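Local coordinates for protein lactoylglutathione lyase (PDB 4MTS) that binds nickel and zinc ions as a member of the glyoxalase/bleomycin resistance protein/dioxygenase superfamily, at residues A15-Y20 and T40-G45; Y20-D25 and R90-R95; A100-M103 and S108-A111. All coordinates share one frame; numbering follows the deposited sequence.

Interaction 1 (A15-Y20 and T40-G45); sequences AALEFY and TLAFVG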
# COMPACT_ATOMS: atom_id res chain seq x y z
N ALA A 15 -3.49 19.13 1.30
CA ALA A 15 -2.51 19.09 0.18
C ALA A 15 -2.48 17.68 -0.43
O ALA A 15 -2.50 17.53 -1.68
CB ALA A 15 -1.11 19.46 0.69
N ALA A 16 -2.50 16.65 0.44
CA ALA A 16 -2.53 15.25 -0.00
C ALA A 16 -3.77 14.97 -0.84
O ALA A 16 -3.65 14.48 -1.96
CB ALA A 16 -2.46 14.32 1.21
N LEU A 17 -4.99 15.28 -0.31
CA LEU A 17 -6.24 15.06 -1.03
C LEU A 17 -6.27 15.78 -2.38
O LEU A 17 -6.78 15.23 -3.36
CB LEU A 17 -7.45 15.50 -0.15
CG LEU A 17 -7.74 14.56 1.05
CD1 LEU A 17 -8.86 15.12 1.93
CD2 LEU A 17 -8.12 13.15 0.61
N GLU A 18 -5.72 16.98 -2.44
CA GLU A 18 -5.69 17.73 -3.70
C GLU A 18 -4.90 16.93 -4.75
O GLU A 18 -5.35 16.81 -5.87
CB GLU A 18 -5.04 19.10 -3.50
CG GLU A 18 -5.87 20.04 -2.63
CD GLU A 18 -7.31 20.16 -3.09
OE1 GLU A 18 -7.53 20.60 -4.24
OE2 GLU A 18 -8.21 19.73 -2.33
N PHE A 19 -3.76 16.36 -4.36
CA PHE A 19 -2.97 15.53 -5.29
C PHE A 19 -3.77 14.32 -5.75
O PHE A 19 -3.87 14.09 -6.95
CB PHE A 19 -1.66 15.09 -4.64
CG PHE A 19 -0.86 14.10 -5.46
CD1 PHE A 19 -0.02 14.53 -6.48
CD2 PHE A 19 -0.93 12.73 -5.19
CE1 PHE A 19 0.72 13.61 -7.24
CE2 PHE A 19 -0.20 11.81 -5.96
CZ PHE A 19 0.61 12.25 -6.98
N TYR A 20 -4.25 13.47 -4.80
CA TYR A 20 -4.95 12.26 -5.19
C TYR A 20 -6.19 12.48 -6.02
O TYR A 20 -6.43 11.72 -6.96
CB TYR A 20 -5.18 11.32 -3.98
CG TYR A 20 -3.85 10.76 -3.53
CD1 TYR A 20 -3.23 9.73 -4.23
CD2 TYR A 20 -3.15 11.34 -2.48
CE1 TYR A 20 -1.97 9.25 -3.86
CE2 TYR A 20 -1.87 10.90 -2.12
CZ TYR A 20 -1.30 9.83 -2.80
OH TYR A 20 -0.06 9.36 -2.43
N THR A 40 -7.32 12.72 11.66
CA THR A 40 -8.29 12.60 10.59
C THR A 40 -7.85 11.43 9.72
O THR A 40 -6.65 11.26 9.50
CB THR A 40 -8.27 13.87 9.72
OG1 THR A 40 -8.54 15.01 10.52
CG2 THR A 40 -9.29 13.80 8.58
N LEU A 41 -8.82 10.69 9.19
CA LEU A 41 -8.57 9.61 8.22
C LEU A 41 -9.29 10.00 6.94
O LEU A 41 -10.39 10.57 6.98
CB LEU A 41 -9.21 8.29 8.67
CG LEU A 41 -9.03 7.79 10.03
CD1 LEU A 41 -9.82 6.52 10.19
CD2 LEU A 41 -7.53 7.57 10.32
N ALA A 42 -8.72 9.67 5.80
CA ALA A 42 -9.44 9.92 4.54
C ALA A 42 -9.13 8.72 3.64
O ALA A 42 -7.97 8.34 3.53
CB ALA A 42 -8.95 11.21 3.89
N PHE A 43 -10.16 8.13 3.04
CA PHE A 43 -10.02 6.98 2.14
C PHE A 43 -10.31 7.52 0.74
O PHE A 43 -11.35 8.14 0.50
CB PHE A 43 -10.97 5.83 2.55
CG PHE A 43 -10.62 5.18 3.88
CD1 PHE A 43 -11.03 5.74 5.09
CD2 PHE A 43 -9.93 3.97 3.92
CE1 PHE A 43 -10.72 5.12 6.31
CE2 PHE A 43 -9.59 3.37 5.14
CZ PHE A 43 -9.98 3.96 6.32
N VAL A 44 -9.36 7.30 -0.16
CA VAL A 44 -9.43 7.77 -1.55
C VAL A 44 -9.27 6.59 -2.48
O VAL A 44 -8.58 5.62 -2.14
CB VAL A 44 -8.41 8.90 -1.87
CG1 VAL A 44 -8.83 10.21 -1.22
CG2 VAL A 44 -6.97 8.52 -1.44
N GLY A 45 -9.92 6.66 -3.63
CA GLY A 45 -9.85 5.55 -4.56
C GLY A 45 -10.76 5.73 -5.75
O GLY A 45 -11.25 6.84 -6.02
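Apolar packing joins Leu17 and Tyr20 of the helix to Ala42 and Val44 of the strand. One branch of Leu17 does most of the work. Its CD2 lies 3.5 Å from Val44 CG1, a tight approach, and 3.9 Å from Ala42 CB. Leu17 CG is anti to the carbonyl carbon (chi1 -72°). Chi2 of 176° sends CD1 on anti to CA, and it is the other methyl, CD2, that meets the strand. The other Val44 branch serves Tyr20: CG2 is 4.2 Å from Tyr20 CB. The two methyls of Val44 thus meet successive turns of the helix. Val44 and Ala42 point toward the helix, while Phe43 between them points away.

This is a helix lying on a sheet, in the beta-alpha-beta-beta-beta module of the superfamily. Residues 15-20 run nearly parallel to residues 40-45, their axes 9.9 Å apart at closest approach and 13° apart in direction.

Within the helix the Phe19 and Tyr20 rings pack on each other. Phe19 CD2 sits 3.5 Å above the Tyr20 ring plane, over the centre. In turn, Tyr20 CD2 lies in the plane of the Phe19 ring, at its edge.

The polar end of Tyr20 leads away from the strand. Its OH is hydrogen-bonded to Asp115 OD2.

Interaction 2 (Y20-D25 and R90-R95); sequences YTRALD and RALGYR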
# COMPACT_ATOMS: atom_id res chain seq x y z
N TYR A 20 -4.25 13.47 -4.80
CA TYR A 20 -4.95 12.26 -5.19
C TYR A 20 -6.19 12.48 -6.02
O TYR A 20 -6.43 11.72 -6.96
CB TYR A 20 -5.18 11.32 -3.98
CG TYR A 20 -3.85 10.76 -3.53
CD1 TYR A 20 -3.23 9.73 -4.23
CD2 TYR A 20 -3.15 11.34 -2.48
CE1 TYR A 20 -1.97 9.25 -3.86
CE2 TYR A 20 -1.87 10.90 -2.12
CZ TYR A 20 -1.30 9.83 -2.80
OH TYR A 20 -0.06 9.36 -2.43
N THR A 21 -6.96 13.54 -5.71
CA THR A 21 -8.18 13.80 -6.46
C THR A 21 -7.93 14.55 -7.75
O THR A 21 -8.59 14.24 -8.73
CB THR A 21 -9.26 14.54 -5.62
OG1 THR A 21 -8.75 15.82 -5.24
CG2 THR A 21 -9.69 13.75 -4.40
N ARG A 22 -7.06 15.57 -7.75
CA ARG A 22 -6.82 16.40 -8.94
C ARG A 22 -5.86 15.76 -9.94
O ARG A 22 -6.19 15.67 -11.13
CB ARG A 22 -6.30 17.79 -8.58
CG ARG A 22 -7.21 18.69 -7.78
CD ARG A 22 -6.67 20.11 -7.83
NE ARG A 22 -6.36 20.68 -6.52
CZ ARG A 22 -5.81 21.88 -6.32
NH1 ARG A 22 -5.48 22.65 -7.36
NH2 ARG A 22 -5.56 22.31 -5.09
N ALA A 23 -4.64 15.40 -9.49
CA ALA A 23 -3.66 14.79 -10.38
C ALA A 23 -4.05 13.36 -10.76
O ALA A 23 -3.85 12.95 -11.91
CB ALA A 23 -2.27 14.82 -9.75
N LEU A 24 -4.62 12.59 -9.82
CA LEU A 24 -4.95 11.18 -10.08
C LEU A 24 -6.42 10.81 -10.26
O LEU A 24 -6.72 9.63 -10.43
CB LEU A 24 -4.27 10.26 -9.05
CG LEU A 24 -2.73 10.28 -9.07
CD1 LEU A 24 -2.14 9.62 -7.80
CD2 LEU A 24 -2.18 9.59 -10.35
N ASP A 25 -7.34 11.79 -10.22
CA ASP A 25 -8.75 11.47 -10.46
C ASP A 25 -9.35 10.45 -9.51
O ASP A 25 -10.34 9.81 -9.84
CB ASP A 25 -9.06 11.16 -11.94
CG ASP A 25 -8.74 12.33 -12.85
OD1 ASP A 25 -9.13 13.48 -12.51
OD2 ASP A 25 -8.05 12.12 -13.86
N ARG A 90 2.39 17.38 -14.02
CA ARG A 90 3.34 18.47 -14.24
C ARG A 90 2.64 19.85 -14.31
O ARG A 90 3.07 20.79 -13.64
CB ARG A 90 4.17 18.22 -15.51
CG ARG A 90 5.64 17.99 -15.22
CD ARG A 90 6.45 17.87 -16.51
NE ARG A 90 7.40 16.77 -16.44
CZ ARG A 90 7.19 15.59 -17.00
NH1 ARG A 90 6.09 15.37 -17.72
NH2 ARG A 90 8.08 14.62 -16.87
N ALA A 91 1.53 19.92 -15.08
CA ALA A 91 0.74 21.13 -15.31
C ALA A 91 0.12 21.61 -14.01
O ALA A 91 0.02 22.81 -13.77
CB ALA A 91 -0.33 20.85 -16.37
N LEU A 92 -0.21 20.68 -13.12
CA LEU A 92 -0.75 20.97 -11.80
C LEU A 92 0.35 21.31 -10.79
O LEU A 92 0.06 21.66 -9.65
CB LEU A 92 -1.62 19.80 -11.30
CG LEU A 92 -2.99 19.69 -11.91
CD1 LEU A 92 -3.53 18.29 -11.76
CD2 LEU A 92 -3.95 20.71 -11.29
N GLY A 93 1.60 21.23 -11.22
CA GLY A 93 2.73 21.54 -10.35
C GLY A 93 3.21 20.40 -9.48
O GLY A 93 3.95 20.62 -8.51
N TYR A 94 2.83 19.16 -9.80
CA TYR A 94 3.32 18.00 -9.02
C TYR A 94 4.57 17.38 -9.65
O TYR A 94 4.85 17.63 -10.81
CB TYR A 94 2.21 16.98 -8.80
CG TYR A 94 1.05 17.55 -8.00
CD1 TYR A 94 1.21 17.90 -6.66
CD2 TYR A 94 -0.20 17.72 -8.58
CE1 TYR A 94 0.15 18.42 -5.92
CE2 TYR A 94 -1.28 18.19 -7.84
CZ TYR A 94 -1.09 18.56 -6.52
OH TYR A 94 -2.16 19.08 -5.82
N ARG A 95 5.35 16.62 -8.85
CA ARG A 95 6.60 16.02 -9.27
C ARG A 95 6.45 14.75 -10.08
O ARG A 95 5.87 13.77 -9.62
CB ARG A 95 7.51 15.72 -8.06
CG ARG A 95 8.25 16.93 -7.54
CD ARG A 95 9.03 16.57 -6.30
NE ARG A 95 8.83 17.58 -5.26
CZ ARG A 95 9.62 18.63 -5.10
NH1 ARG A 95 10.67 18.82 -5.89
NH2 ARG A 95 9.36 19.51 -4.14
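Ala23 packs against Leu92 and Tyr94, the residues on either side of Gly93. Helix 82-91 closes in a Schellman motif at Gly93. The contact joins the last part of helix 13-23 to the turn that follows helix 82-91.

Leu92 reaches across with one methyl. Its CD1 is 3.8 Å from Ala23 CA and also 3.8 Å from the Arg22 carbonyl O. The Arg22 CB is a little farther from CD1, at 4.2 Å. The CD2 and CE2 atoms of the Tyr94 ring meet the Ala23 methyl obliquely: Tyr94 CD2 is 3.8 Å from Ala23 CB, and Tyr94 CE2 is 4.0 Å from it. Tyr94 CG is anti to the carbonyl carbon (chi1 -62°), which turns the ring toward helix 13-23.

A second shell surrounds them and probably helps to place them. Phe19 meets the Tyr94 ring edge-to-face. Arg88 NE binds the Arg22 carbonyl O, and Arg88 NH2 forms a salt bridge with Asp25 OD1. The Arg22 side chain is turned to Glu18, with a salt bridge from NE to OE1.

Within the capping turn, Gly93 N donates to Arg90 O at 2.9 Å, and Leu92 O sits 4.0 Å above the Tyr94 ring plane, offset toward its rim.

Interaction 3 (A100-M103 and S108-A111); sequences AGLM and SVIA
The peptide planes on either side of Gly101 and of Ile110 meet through two reciprocal hydrogen bonds. Ile110 N donates to Gly101 O at 3.0 Å, with a nearly straight N-H...O angle of 170°. Gly101 N donates to Ile110 O at 3.2 Å and is more bent. Both donors lie tilted from the plane of the carbonyl they meet, Gly101 N by 27°. A third bond lies toward the turn: Met103 N to Ser108 O, 2.9 Å, with the donor almost in line with C=O. Three CA-H...O contacts add to the pairing. Ala100 CA approaches Ile110 O, Val109 CA approaches Gly101 O, and Leu102 CA approaches Ser108 O.

Leu102 and Val109 share one face of the ribbon, as a non-hydrogen-bonded pair. Leu102 CD2 touches Val109 CG2 at 3.8 Å, the side chains crossing at a slant. Ile110 lies on the other face. Its CD1 is 3.7 Å from Met103 SD, the two chains side by side and pointing the same way. Met103 CG is anti to the backbone N (chi1 -172°) and the chain stays extended beyond it, which takes SD alongside Ile110 and near Ser108 OG. At the far end Ala111 CB packs on Ala100, 3.7 Å from Ala100 N.

Ala82 and Ala83 of helix 82-91 cover Ala100. Met103 also packs on Tyr34 of the second subunit, and a glycerol lies close to it. Ile110 touches Glu122, and its side chain is about 7 Å from the nickel ion.

This is an antiparallel beta hairpin whose longer strand, 109-114, also pairs with 120-125, the strand that carries the nickel ligand Glu122.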
# COMPACT_ATOMS: atom_id res chain seq x y z
N ALA A 100 7.02 8.85 -18.36
CA ALA A 100 6.49 7.70 -19.09
C ALA A 100 7.45 7.21 -20.18
O ALA A 100 7.97 8.00 -20.98
CB ALA A 100 5.17 8.07 -19.71
N GLY A 101 7.71 5.92 -20.16
CA GLY A 101 8.61 5.26 -21.10
C GLY A 101 8.71 3.79 -20.77
O GLY A 101 8.18 3.36 -19.74
N LEU A 102 9.38 3.00 -21.62
CA LEU A 102 9.49 1.56 -21.35
C LEU A 102 10.34 1.29 -20.12
O LEU A 102 11.32 2.00 -19.88
CB LEU A 102 9.99 0.76 -22.57
CG LEU A 102 9.08 0.76 -23.82
CD1 LEU A 102 9.69 -0.11 -24.92
CD2 LEU A 102 7.72 0.19 -23.53
N MET A 103 9.91 0.32 -19.28
CA MET A 103 10.62 -0.11 -18.07
C MET A 103 12.02 -0.59 -18.50
O MET A 103 12.13 -1.25 -19.53
CB MET A 103 9.83 -1.24 -17.39
CG MET A 103 10.34 -1.64 -16.02
SD MET A 103 9.39 -3.03 -15.35
CE MET A 103 10.57 -3.66 -14.14
N SER A 108 6.57 -2.86 -20.56
CA SER A 108 5.53 -2.08 -19.90
C SER A 108 5.90 -0.59 -19.89
O SER A 108 7.06 -0.24 -19.67
CB SER A 108 5.27 -2.59 -18.49
OG SER A 108 6.47 -2.64 -17.74
N VAL A 109 4.92 0.27 -20.19
CA VAL A 109 5.07 1.72 -20.19
C VAL A 109 4.77 2.13 -18.74
O VAL A 109 3.68 1.83 -18.24
CB VAL A 109 4.14 2.43 -21.22
CG1 VAL A 109 4.22 3.95 -21.09
CG2 VAL A 109 4.45 1.98 -22.65
N ILE A 110 5.78 2.68 -18.05
CA ILE A 110 5.71 3.07 -16.63
C ILE A 110 6.17 4.51 -16.46
O ILE A 110 6.98 5.02 -17.23
CB ILE A 110 6.58 2.06 -15.77
CG1 ILE A 110 6.00 0.61 -15.85
CG2 ILE A 110 6.69 2.50 -14.29
CD1 ILE A 110 6.81 -0.45 -15.24
N ALA A 111 5.68 5.15 -15.40
CA ALA A 111 6.09 6.48 -14.99
C ALA A 111 6.04 6.50 -13.46
O ALA A 111 5.40 5.63 -12.85
CB ALA A 111 5.10 7.52 -15.54

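In the fold
Interactions 1 and 2 are neighbours on helix 13-23, with centres about 12 Å apart. They share Tyr20 and touch directly, with Phe19 CE2 3.5 Å from Leu24 CD1. Interaction 1 packs helix 13-23 on the sheet that contains strand 39-45; interaction 2 ties the same helix to the turn after helix 82-91. Interaction 3 belongs to the other sheet. Its centre is about 26 Å from that of interaction 1 and 18 Å from that of interaction 2, and it touches neither. The Ile110 side chain in interaction 3 is about 7 Å from the nickel ion, whose ligands include His74 and Glu122. The Ala42 side chain in interaction 1 is about 12 Å from a zinc ion.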